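Local structure of regulatory protein CII (Enterobacteria phage lambda, 1ZS4) at residues L12-A17 and L55-E60. The protein acts as a homotetrameric, DNA-binding transcriptional activator that switches on the phage repressor and integrase genes and so allows latency to be established. Sequence-based numbering, arbitrary orientation.
Sequences LRIESA and LLAVLE
Ile-14 reaches from helix 7-25 onto the backbone of helix 49-59 at Ala-57; Ile-14 CA lies 7.1 Å from Ala-57 CA. The bond from CA to CB points toward helix 49-59, and the chain branches at CB, giving this buried interface two apolar arms. The short one, CG2, meets the Leu-56 methyl CD1 at 3.9 Å. The longer leaves through CG1, anti to the carbonyl carbon (chi1 -70°), and runs on extended until CD1 lands 3.6 Å from Ala-57 N. That same methyl touches Ala-57 CB at 4.0 Å and lies against one face of the Glu-60 carboxylate, 3.7 Å from OE2. Alanine's small side chain lets the isoleucine tip reach the main chain. Beside this apolar patch the long, flexible Arg-13, bent at chi3, brings NH2 edge-on to Glu-60 OE2 at 3.1 Å. The planes are nearly coplanar, yet the N-H angle of 129° makes this salt bridge a weak hydrogen bond. Arg-13 NE also pairs with Glu-10, probably easing the closeness of two carboxylates. Trp-61 of a second subunit packs on Ile-14. Buried aliphatic packing with a salt bridge at its exposed edge thus joins helix 7-25 to helix 49-59 in the all-helical domain carrying the predicted helix-turn-helix.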
ATOM      1  N   LEU C  12      14.276  21.325  -2.055  1.00  9.89           N
ATOM      2  CA  LEU C  12      14.586  22.572  -1.367  1.00  9.93           C
ATOM      3  C   LEU C  12      13.637  23.673  -1.834  1.00 10.49           C
ATOM      4  O   LEU C  12      13.172  24.482  -1.034  1.00  9.45           O
ATOM      5  CB  LEU C  12      16.048  22.974  -1.627  1.00  8.40           C
ATOM      6  CG  LEU C  12      17.089  22.090  -0.905  1.00 10.37           C
ATOM      7  CD1 LEU C  12      18.461  22.266  -1.535  1.00 12.15           C
ATOM      8  CD2 LEU C  12      17.123  22.435   0.603  1.00 11.19           C
ATOM      9  N   ARG C  13      13.340  23.695  -3.131  1.00  9.24           N
ATOM     10  CA  ARG C  13      12.428  24.710  -3.679  1.00 10.16           C
ATOM     11  C   ARG C  13      11.006  24.560  -3.122  1.00  9.94           C
ATOM     12  O   ARG C  13      10.339  25.550  -2.789  1.00  9.86           O
ATOM     13  CB  ARG C  13      12.350  24.613  -5.203  1.00 10.10           C
ATOM     14  CG  ARG C  13      11.451  25.694  -5.808  1.00 10.75           C
ATOM     15  CD  ARG C  13      11.282  25.532  -7.319  1.00 12.16           C
ATOM     16  NE  ARG C  13      10.400  24.403  -7.625  1.00 12.36           N
ATOM     17  CZ  ARG C  13       9.087  24.420  -7.423  1.00 12.32           C
ATOM     18  NH1 ARG C  13       8.504  25.502  -6.922  1.00 15.31           N
ATOM     19  NH2 ARG C  13       8.353  23.352  -7.717  1.00 15.69           N
ATOM     20  N   ILE C  14      10.555  23.313  -3.028  1.00  9.46           N
ATOM     21  CA  ILE C  14       9.225  23.010  -2.526  1.00  8.10           C
ATOM     22  C   ILE C  14       9.144  23.298  -1.019  1.00  9.24           C
ATOM     23  O   ILE C  14       8.152  23.877  -0.549  1.00  7.98           O
ATOM     24  CB  ILE C  14       8.847  21.529  -2.848  1.00  8.26           C
ATOM     25  CG1 ILE C  14       8.635  21.385  -4.365  1.00  8.85           C
ATOM     26  CG2 ILE C  14       7.576  21.112  -2.091  1.00  7.73           C
ATOM     27  CD1 ILE C  14       8.645  19.950  -4.909  1.00  8.30           C
ATOM     28  N   GLU C  15      10.174  22.918  -0.269  1.00  8.00           N
ATOM     29  CA  GLU C  15      10.152  23.171   1.174  1.00  9.21           C
ATOM     30  C   GLU C  15      10.058  24.666   1.419  1.00  8.12           C
ATOM     31  O   GLU C  15       9.300  25.107   2.282  1.00  8.08           O
ATOM     32  CB  GLU C  15      11.404  22.605   1.858  1.00  8.08           C
ATOM     33  CG  GLU C  15      11.549  23.069   3.309  1.00 10.25           C
ATOM     34  CD  GLU C  15      12.557  22.235   4.066  1.00  9.63           C
ATOM     35  OE1 GLU C  15      12.178  21.134   4.522  1.00 12.53           O
ATOM     36  OE2 GLU C  15      13.730  22.658   4.196  1.00  9.53           O
ATOM     37  N   SER C  16      10.807  25.449   0.640  1.00  7.64           N
ATOM     38  CA  SER C  16      10.778  26.897   0.801  1.00  9.53           C
ATOM     39  C   SER C  16       9.375  27.431   0.532  1.00 10.08           C
ATOM     40  O   SER C  16       8.850  28.258   1.301  1.00  9.33           O
ATOM     41  CB  SER C  16      11.793  27.570  -0.141  1.00 10.28           C
ATOM     42  OG  SER C  16      11.643  28.984  -0.069  1.00 14.15           O
ATOM     43  N   ALA C  17       8.762  26.960  -0.558  1.00  8.85           N
ATOM     44  CA  ALA C  17       7.413  27.391  -0.925  1.00  9.93           C
ATOM     45  C   ALA C  17       6.390  27.012   0.140  1.00 10.08           C
ATOM     46  O   ALA C  17       5.513  27.804   0.480  1.00  9.45           O
ATOM     47  CB  ALA C  17       7.007  26.780  -2.257  1.00 12.46           C
ATOM     48  N   LEU C  55       9.304  13.946  -1.011  1.00  9.52           N
ATOM     49  CA  LEU C  55       8.332  13.104  -1.720  1.00 10.44           C
ATOM     50  C   LEU C  55       7.698  13.865  -2.889  1.00 10.46           C
ATOM     51  O   LEU C  55       7.566  13.326  -3.990  1.00  9.69           O
ATOM     52  CB  LEU C  55       7.232  12.604  -0.781  1.00 11.76           C
ATOM     53  CG  LEU C  55       6.138  11.758  -1.452  1.00 13.52           C
ATOM     54  CD1 LEU C  55       6.767  10.506  -2.039  1.00 13.45           C
ATOM     55  CD2 LEU C  55       5.070  11.385  -0.434  1.00 14.55           C
ATOM     56  N   LEU C  56       7.281  15.106  -2.648  1.00 10.78           N
ATOM     57  CA  LEU C  56       6.676  15.920  -3.696  1.00 11.60           C
ATOM     58  C   LEU C  56       7.686  16.144  -4.827  1.00 11.68           C
ATOM     59  O   LEU C  56       7.319  16.100  -6.006  1.00 12.21           O
ATOM     60  CB  LEU C  56       6.203  17.266  -3.129  1.00  9.35           C
ATOM     61  CG  LEU C  56       4.978  17.200  -2.190  1.00 11.62           C
ATOM     62  CD1 LEU C  56       4.633  18.616  -1.689  1.00  9.88           C
ATOM     63  CD2 LEU C  56       3.789  16.609  -2.951  1.00  9.49           C
ATOM     64  N   ALA C  57       8.949  16.386  -4.479  1.00 10.51           N
ATOM     65  CA  ALA C  57       9.956  16.582  -5.518  1.00 11.71           C
ATOM     66  C   ALA C  57      10.109  15.331  -6.380  1.00 12.60           C
ATOM     67  O   ALA C  57      10.125  15.421  -7.609  1.00 13.27           O
ATOM     68  CB  ALA C  57      11.307  16.962  -4.900  1.00 11.35           C
ATOM     69  N   VAL C  58      10.231  14.166  -5.759  1.00 10.63           N
ATOM     70  CA  VAL C  58      10.367  12.935  -6.538  1.00 13.69           C
ATOM     71  C   VAL C  58       9.166  12.759  -7.468  1.00 12.58           C
ATOM     72  O   VAL C  58       9.320  12.388  -8.634  1.00 12.47           O
ATOM     73  CB  VAL C  58      10.521  11.718  -5.602  1.00 14.27           C
ATOM     74  CG1 VAL C  58      10.347  10.402  -6.380  1.00 17.00           C
ATOM     75  CG2 VAL C  58      11.903  11.768  -4.958  1.00 17.05           C
ATOM     76  N   LEU C  59       7.970  13.056  -6.967  1.00 11.94           N
ATOM     77  CA  LEU C  59       6.772  12.913  -7.787  1.00 12.93           C
ATOM     78  C   LEU C  59       6.724  13.853  -8.989  1.00 14.35           C
ATOM     79  O   LEU C  59       5.961  13.611  -9.923  1.00 16.13           O
ATOM     80  CB  LEU C  59       5.507  13.085  -6.939  1.00 14.26           C
ATOM     81  CG  LEU C  59       5.326  12.001  -5.867  1.00 11.71           C
ATOM     82  CD1 LEU C  59       4.104  12.292  -5.019  1.00 15.86           C
ATOM     83  CD2 LEU C  59       5.207  10.633  -6.543  1.00 16.13           C
ATOM     84  N   GLU C  60       7.532  14.911  -8.983  1.00 13.46           N
ATOM     85  CA  GLU C  60       7.533  15.838 -10.112  1.00 14.50           C
ATOM     86  C   GLU C  60       8.085  15.173 -11.371  1.00 15.55           C
ATOM     87  O   GLU C  60       7.789  15.620 -12.487  1.00 16.28           O
ATOM     88  CB  GLU C  60       8.359  17.101  -9.800  1.00 15.38           C
ATOM     89  CG  GLU C  60       7.732  18.052  -8.785  1.00 14.80           C
ATOM     90  CD  GLU C  60       8.498  19.367  -8.688  1.00 15.11           C
ATOM     91  OE1 GLU C  60       9.740  19.333  -8.804  1.00 13.53           O
ATOM     92  OE2 GLU C  60       7.865  20.433  -8.486  1.00 16.00           O
TER